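Local coordinates for protein KLLA0E08119p (Kluyveromyces lactis, PDB 3VA7) that probably catalyses the ATP-dependent, biotin-mediated carboxylation of urea to urea-1-carboxylate, as part of a longer protein that probably also hydrolyses this product, at residues A[943-948]-A[1177-1182]; A[31-36]-A[102-107]. All coordinates share one frame; numbering follows the deposited sequence.

Interaction 1. Residues A[943-948]-A[1177-1182]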
loop_
_atom_site.group_PDB
_atom_site.type_symbol
_atom_site.label_atom_id
_atom_site.label_comp_id
_atom_site.label_asym_id
_atom_site.label_seq_id
_atom_site.Cartn_x
_atom_site.Cartn_y
_atom_site.Cartn_z
ATOM N N VAL A 943 24.094 1.359 -4.455
ATOM C CA VAL A 943 25.248 0.948 -5.237
ATOM C C VAL A 943 26.065 -0.081 -4.462
ATOM O O VAL A 943 26.530 -1.079 -5.038
ATOM C CB VAL A 943 26.148 2.122 -5.654
ATOM C CG1 VAL A 943 27.222 1.607 -6.565
ATOM C CG2 VAL A 943 25.334 3.254 -6.345
ATOM N N THR A 944 26.223 0.114 -3.160
ATOM C CA THR A 944 26.953 -0.854 -2.386
ATOM C C THR A 944 26.359 -2.249 -2.508
ATOM O O THR A 944 27.046 -3.209 -2.802
ATOM C CB THR A 944 27.147 -0.406 -0.910
ATOM O OG1 THR A 944 28.090 0.688 -0.895
ATOM C CG2 THR A 944 27.618 -1.620 -0.009
ATOM N N ARG A 945 25.082 -2.355 -2.276
ATOM C CA ARG A 945 24.410 -3.621 -2.397
ATOM C C ARG A 945 24.649 -4.217 -3.824
ATOM O O ARG A 945 24.829 -5.441 -4.031
ATOM C CB ARG A 945 22.929 -3.375 -2.129
ATOM C CG ARG A 945 22.005 -4.402 -2.721
ATOM C CD ARG A 945 20.595 -4.425 -2.038
ATOM N NE ARG A 945 19.921 -5.621 -2.566
ATOM C CZ ARG A 945 18.763 -6.120 -2.154
ATOM N NH1 ARG A 945 18.044 -5.517 -1.196
ATOM N NH2 ARG A 945 18.319 -7.215 -2.762
ATOM N N TYR A 946 24.682 -3.349 -4.823
ATOM C CA TYR A 946 24.871 -3.861 -6.158
ATOM C C TYR A 946 26.309 -4.408 -6.312
ATOM O O TYR A 946 26.533 -5.454 -6.923
ATOM C CB TYR A 946 24.527 -2.771 -7.165
ATOM C CG TYR A 946 24.703 -3.210 -8.538
ATOM C CD1 TYR A 946 23.714 -3.972 -9.166
ATOM C CD2 TYR A 946 25.894 -2.940 -9.221
ATOM C CE1 TYR A 946 23.897 -4.445 -10.487
ATOM C CE2 TYR A 946 26.087 -3.396 -10.536
ATOM C CZ TYR A 946 25.072 -4.137 -11.151
ATOM O OH TYR A 946 25.227 -4.556 -12.455
ATOM N N ARG A 947 27.262 -3.709 -5.707
ATOM C CA ARG A 947 28.664 -4.174 -5.700
ATOM C C ARG A 947 28.858 -5.495 -4.975
ATOM O O ARG A 947 29.671 -6.294 -5.387
ATOM C CB ARG A 947 29.631 -3.113 -5.154
ATOM C CG ARG A 947 29.824 -1.962 -6.100
ATOM C CD ARG A 947 30.838 -0.920 -5.560
ATOM N NE ARG A 947 30.481 -0.389 -4.239
ATOM C CZ ARG A 947 31.005 -0.859 -3.102
ATOM N NH1 ARG A 947 31.912 -1.861 -3.143
ATOM N NH2 ARG A 947 30.623 -0.336 -1.935
ATOM N N GLU A 948 28.108 -5.710 -3.907
ATOM C CA GLU A 948 28.363 -6.879 -3.125
ATOM C C GLU A 948 27.448 -8.046 -3.487
ATOM O O GLU A 948 27.723 -9.192 -3.101
ATOM C CB GLU A 948 28.615 -6.597 -1.600
ATOM C CG GLU A 948 27.616 -5.730 -0.928
ATOM C CD GLU A 948 27.989 -5.196 0.451
ATOM O OE1 GLU A 948 27.094 -5.333 1.314
ATOM O OE2 GLU A 948 29.066 -4.575 0.670
ATOM N N ARG A 1177 22.664 -16.415 -4.033
ATOM C CA ARG A 1177 24.088 -16.148 -3.987
ATOM C C ARG A 1177 24.411 -15.527 -2.649
ATOM O O ARG A 1177 23.711 -14.584 -2.224
ATOM C CB ARG A 1177 24.476 -15.147 -5.065
ATOM C CG ARG A 1177 26.006 -14.856 -5.247
ATOM C CD ARG A 1177 26.185 -13.942 -6.456
ATOM N NE ARG A 1177 27.385 -13.089 -6.464
ATOM C CZ ARG A 1177 27.764 -12.257 -5.485
ATOM N NH1 ARG A 1177 27.080 -12.144 -4.304
ATOM N NH2 ARG A 1177 28.879 -11.535 -5.687
ATOM N N PHE A 1178 25.488 -16.017 -2.003
ATOM C CA PHE A 1178 25.828 -15.614 -0.631
ATOM C C PHE A 1178 26.263 -14.188 -0.605
ATOM O O PHE A 1178 27.191 -13.780 -1.304
ATOM C CB PHE A 1178 26.914 -16.532 -0.068
ATOM C CG PHE A 1178 27.290 -16.258 1.376
ATOM C CD1 PHE A 1178 26.843 -17.101 2.392
ATOM C CD2 PHE A 1178 28.128 -15.169 1.713
ATOM C CE1 PHE A 1178 27.221 -16.878 3.728
ATOM C CE2 PHE A 1178 28.487 -14.934 3.029
ATOM C CZ PHE A 1178 28.047 -15.813 4.036
ATOM N N TRP A 1179 25.585 -13.429 0.230
ATOM C CA TRP A 1179 25.792 -11.997 0.302
ATOM C C TRP A 1179 26.869 -11.666 1.323
ATOM O O TRP A 1179 27.949 -11.171 0.952
ATOM C CB TRP A 1179 24.476 -11.337 0.673
ATOM C CG TRP A 1179 24.470 -9.813 0.655
ATOM C CD1 TRP A 1179 25.548 -8.976 0.744
ATOM C CD2 TRP A 1179 23.307 -8.969 0.589
ATOM N NE1 TRP A 1179 25.126 -7.666 0.693
ATOM C CE2 TRP A 1179 23.758 -7.631 0.620
ATOM C CE3 TRP A 1179 21.930 -9.219 0.492
ATOM C CZ2 TRP A 1179 22.889 -6.536 0.565
ATOM C CZ3 TRP A 1179 21.056 -8.112 0.415
ATOM C CH2 TRP A 1179 21.554 -6.784 0.467
ATOM N N LYS A 1180 26.576 -11.955 2.593
ATOM C CA LYS A 1180 27.426 -11.563 3.724
ATOM C C LYS A 1180 26.968 -12.289 5.015
ATOM O O LYS A 1180 25.775 -12.672 5.130
ATOM C CB LYS A 1180 27.406 -10.034 3.928
ATOM C CG LYS A 1180 26.048 -9.489 4.373
ATOM C CD LYS A 1180 26.091 -8.032 4.692
ATOM C CE LYS A 1180 24.737 -7.420 4.431
ATOM N NZ LYS A 1180 24.899 -5.977 4.300
ATOM N N PRO A 1181 27.884 -12.490 5.982
ATOM C CA PRO A 1181 27.401 -13.156 7.202
ATOM C C PRO A 1181 26.789 -12.152 8.168
ATOM O O PRO A 1181 27.079 -10.982 8.067
ATOM C CB PRO A 1181 28.677 -13.760 7.790
ATOM C CG PRO A 1181 29.790 -12.842 7.340
ATOM C CD PRO A 1181 29.338 -12.212 6.037
ATOM N N VAL A 1182 25.930 -12.598 9.071
ATOM C CA VAL A 1182 25.448 -11.730 10.148
ATOM C C VAL A 1182 26.310 -11.873 11.420
ATOM O O VAL A 1182 26.864 -10.882 11.933
ATOM C CB VAL A 1182 23.964 -12.022 10.500
ATOM C CG1 VAL A 1182 23.496 -11.188 11.775
ATOM C CG2 VAL A 1182 23.083 -11.773 9.275
#
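Glu948 offers two acceptors to the strand across from it, and each takes an N-H. Its carboxylate atom OE1 accepts a fairly straight bond from Trp1179 NE1, 3.1 Å away; the oxygen lies close to the indole plane and is reached on its anti side, while the carboxylate stands steeply to the ring (77° between planes). This satisfies the nitrogen of a buried tryptophan. With CG between its backbone N and carbonyl carbon (chi1 50°) and the chain extended beyond, Glu948 carries OE1 to the indole edge. Lys1180 NZ lies 3.8 Å from the same OE1, a long salt bridge, with its CE over one face of the indole, toward the rim. The second acceptor is backbone: Glu948 O, near the C-terminal end of helix 937-949, receives Arg1177 NH1 at 3.3 Å in a rather bent bond (143°). The helix belongs to the carboxyltransferase domain and the strand to the biotin-carrying domain, so these bonds span the interface of the docked carrier and probably help to hold it, with the bound biotin group about 9 Å from the side chain of Arg945. Trp1179 and Lys1180 form a classic beta bulge opposite Ile1197, consistent with both side chains reaching Glu948. Arg945 crosses the benzo end of the indole at about a right angle, CD 3.6 Å from Trp1179 CH2, and that same CH2 sits over one guanidinium face, toward its rim. Arg945 NH2 makes a salt bridge to Glu1199 of the carrier domain.

Interaction 2. Residues A[31-36]-A[102-107]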
loop_
_atom_site.group_PDB
_atom_site.type_symbol
_atom_site.label_atom_id
_atom_site.label_comp_id
_atom_site.label_asym_id
_atom_site.label_seq_id
_atom_site.Cartn_x
_atom_site.Cartn_y
_atom_site.Cartn_z
ATOM N N PHE A 31 -14.333 32.337 27.539
ATOM C CA PHE A 31 -12.876 32.356 27.476
ATOM C C PHE A 31 -12.473 32.702 26.038
ATOM O O PHE A 31 -13.224 32.459 25.100
ATOM C CB PHE A 31 -12.266 30.995 27.815
ATOM C CG PHE A 31 -12.592 30.470 29.184
ATOM C CD1 PHE A 31 -11.929 30.956 30.315
ATOM C CD2 PHE A 31 -13.514 29.432 29.339
ATOM C CE1 PHE A 31 -12.214 30.448 31.572
ATOM C CE2 PHE A 31 -13.788 28.915 30.591
ATOM C CZ PHE A 31 -13.129 29.433 31.719
ATOM N N GLU A 32 -11.277 33.257 25.891
ATOM C CA GLU A 32 -10.829 33.806 24.643
ATOM C C GLU A 32 -10.008 32.724 23.929
ATOM O O GLU A 32 -10.263 32.386 22.777
ATOM C CB GLU A 32 -10.014 35.076 24.936
ATOM C CG GLU A 32 -10.281 36.288 24.031
ATOM C CD GLU A 32 -11.777 36.597 23.850
ATOM O OE1 GLU A 32 -12.471 36.735 24.890
ATOM O OE2 GLU A 32 -12.252 36.709 22.669
ATOM N N THR A 33 -9.035 32.161 24.637
ATOM C CA THR A 33 -8.295 31.035 24.126
ATOM C C THR A 33 -8.356 29.922 25.204
ATOM O O THR A 33 -8.304 30.228 26.396
ATOM C CB THR A 33 -6.830 31.442 23.688
ATOM O OG1 THR A 33 -6.065 31.795 24.822
ATOM C CG2 THR A 33 -6.819 32.673 22.838
ATOM N N VAL A 34 -8.509 28.661 24.786
ATOM C CA VAL A 34 -8.655 27.500 25.679
ATOM C C VAL A 34 -7.692 26.390 25.216
ATOM O O VAL A 34 -7.670 26.073 24.056
ATOM C CB VAL A 34 -10.136 26.925 25.656
ATOM C CG1 VAL A 34 -10.199 25.545 26.275
ATOM C CG2 VAL A 34 -11.126 27.811 26.361
ATOM N N LEU A 35 -6.901 25.794 26.106
ATOM C CA LEU A 35 -6.016 24.663 25.721
ATOM C C LEU A 35 -6.658 23.300 26.016
ATOM O O LEU A 35 -7.343 23.170 27.039
ATOM C CB LEU A 35 -4.707 24.752 26.473
ATOM C CG LEU A 35 -3.646 23.657 26.284
ATOM C CD1 LEU A 35 -2.298 24.385 26.272
ATOM C CD2 LEU A 35 -3.708 22.471 27.351
ATOM N N ILE A 36 -6.447 22.305 25.145
ATOM C CA ILE A 36 -7.002 20.968 25.377
ATOM C C ILE A 36 -5.904 20.063 25.829
ATOM O O ILE A 36 -5.010 19.714 25.040
ATOM C CB ILE A 36 -7.504 20.243 24.097
ATOM C CG1 ILE A 36 -8.173 21.168 23.058
ATOM C CG2 ILE A 36 -8.288 18.980 24.443
ATOM C CD1 ILE A 36 -9.097 22.092 23.527
ATOM N N THR A 102 1.025 30.019 25.285
ATOM C CA THR A 102 0.008 30.373 24.268
ATOM C C THR A 102 -1.018 31.346 24.795
ATOM O O THR A 102 -1.981 31.682 24.090
ATOM C CB THR A 102 -0.722 29.117 23.764
ATOM O OG1 THR A 102 -1.186 28.319 24.881
ATOM C CG2 THR A 102 0.221 28.299 22.862
ATOM N N GLY A 103 -0.801 31.801 26.033
ATOM C CA GLY A 103 -1.790 32.604 26.792
ATOM C C GLY A 103 -3.193 32.022 26.884
ATOM O O GLY A 103 -4.166 32.724 26.646
ATOM N N ALA A 104 -3.317 30.738 27.209
ATOM C CA ALA A 104 -4.681 30.116 27.376
ATOM C C ALA A 104 -5.284 30.480 28.722
ATOM O O ALA A 104 -4.642 30.284 29.761
ATOM C CB ALA A 104 -4.624 28.597 27.213
ATOM N N GLN A 105 -6.481 31.045 28.750
ATOM C CA GLN A 105 -7.042 31.311 30.072
ATOM C C GLN A 105 -7.545 30.090 30.806
ATOM O O GLN A 105 -7.644 30.124 32.049
ATOM C CB GLN A 105 -8.013 32.468 30.125
ATOM C CG GLN A 105 -8.974 32.507 29.034
ATOM C CD GLN A 105 -8.897 33.810 28.294
ATOM O OE1 GLN A 105 -7.800 34.232 27.841
ATOM N NE2 GLN A 105 -10.065 34.484 28.164
ATOM N N ALA A 106 -7.801 29.002 30.074
ATOM C CA ALA A 106 -8.410 27.766 30.629
ATOM C C ALA A 106 -7.835 26.517 29.987
ATOM O O ALA A 106 -7.335 26.548 28.843
ATOM C CB ALA A 106 -9.901 27.784 30.456
ATOM N N ILE A 107 -7.888 25.424 30.740
ATOM C CA ILE A 107 -7.536 24.105 30.230
ATOM C C ILE A 107 -8.714 23.158 30.391
ATOM O O ILE A 107 -9.327 23.079 31.466
ATOM C CB ILE A 107 -6.324 23.514 30.948
ATOM C CG1 ILE A 107 -5.122 24.452 30.820
ATOM C CG2 ILE A 107 -6.023 22.115 30.423
ATOM C CD1 ILE A 107 -4.042 24.174 31.862
#
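CG of Phe31 is anti to its own carbonyl carbon and beside the backbone N (chi1 -60°), which lays the ring flat against the methyl of Ala106; in Leu35 the side chain leaves on the far side from the backbone N (chi1 178°) and runs beside Ile107. The two segments meet in the parallel sheet of the biotin carboxylase N-terminal domain, where strand 33-36 is central and strand 106-108 is its neighbour. In the CH-pi contact Ala106 CB stands 3.7 Å from the centroid of the Phe31 ring, only 10° off its normal, while Gln105 CG comes to the ring edge, 3.6 Å from Phe31 CD1. An alanine here would remove the ring, and the Ala106 methyl would probably be left without its aromatic cover, with a gap opened beside the start of the strand. Two backbone hydrogen bonds join the segments: a straight one from Leu35 N to Ala106 O, 2.9 Å, and a more bent one from Gln105 N to Thr33 O, 3.1 Å. Segment 102-107 enters the sheet straight from helix 92-101, which closes in a Schellman motif at Gly103, whose phi is positive. Ala104 sets its methyl against Leu35, the two CB atoms 3.9 Å apart, and Ala98 and Ala99 of the same helix pack on Leu35 too. Val34 faces the other side of the sheet, packing on Leu50 of helix 40-53. Further along the strands, Leu35 CD2 and Ile107 CG2 lie 3.9 Å apart, and Ile107 CA directs its hydrogen at Leu35 O, the two heavy atoms 3.3 Å apart.

In the fold
From the N terminus, interaction 2 comes first: 31-36 begins the sheet, and the chain runs through helix 40-53, strands 56-61 and 76-79 and helix 92-101 before 102-107 returns beside its starting strand, a loop of 65 residues that stays within the biotin carboxylase N-terminal domain. The chain then crosses the rest of the biotin carboxylase part and much of the carboxyltransferase before interaction 1 opens at 943-948. Its loop of 228 residues closes at 1177-1182, tying carboxyltransferase to biotin carrier. The loops follow in series, neither nested nor crossed. Their centres lie 57 Å apart, with nearest atoms about 43 Å apart: one lies within a domain, the other joins two.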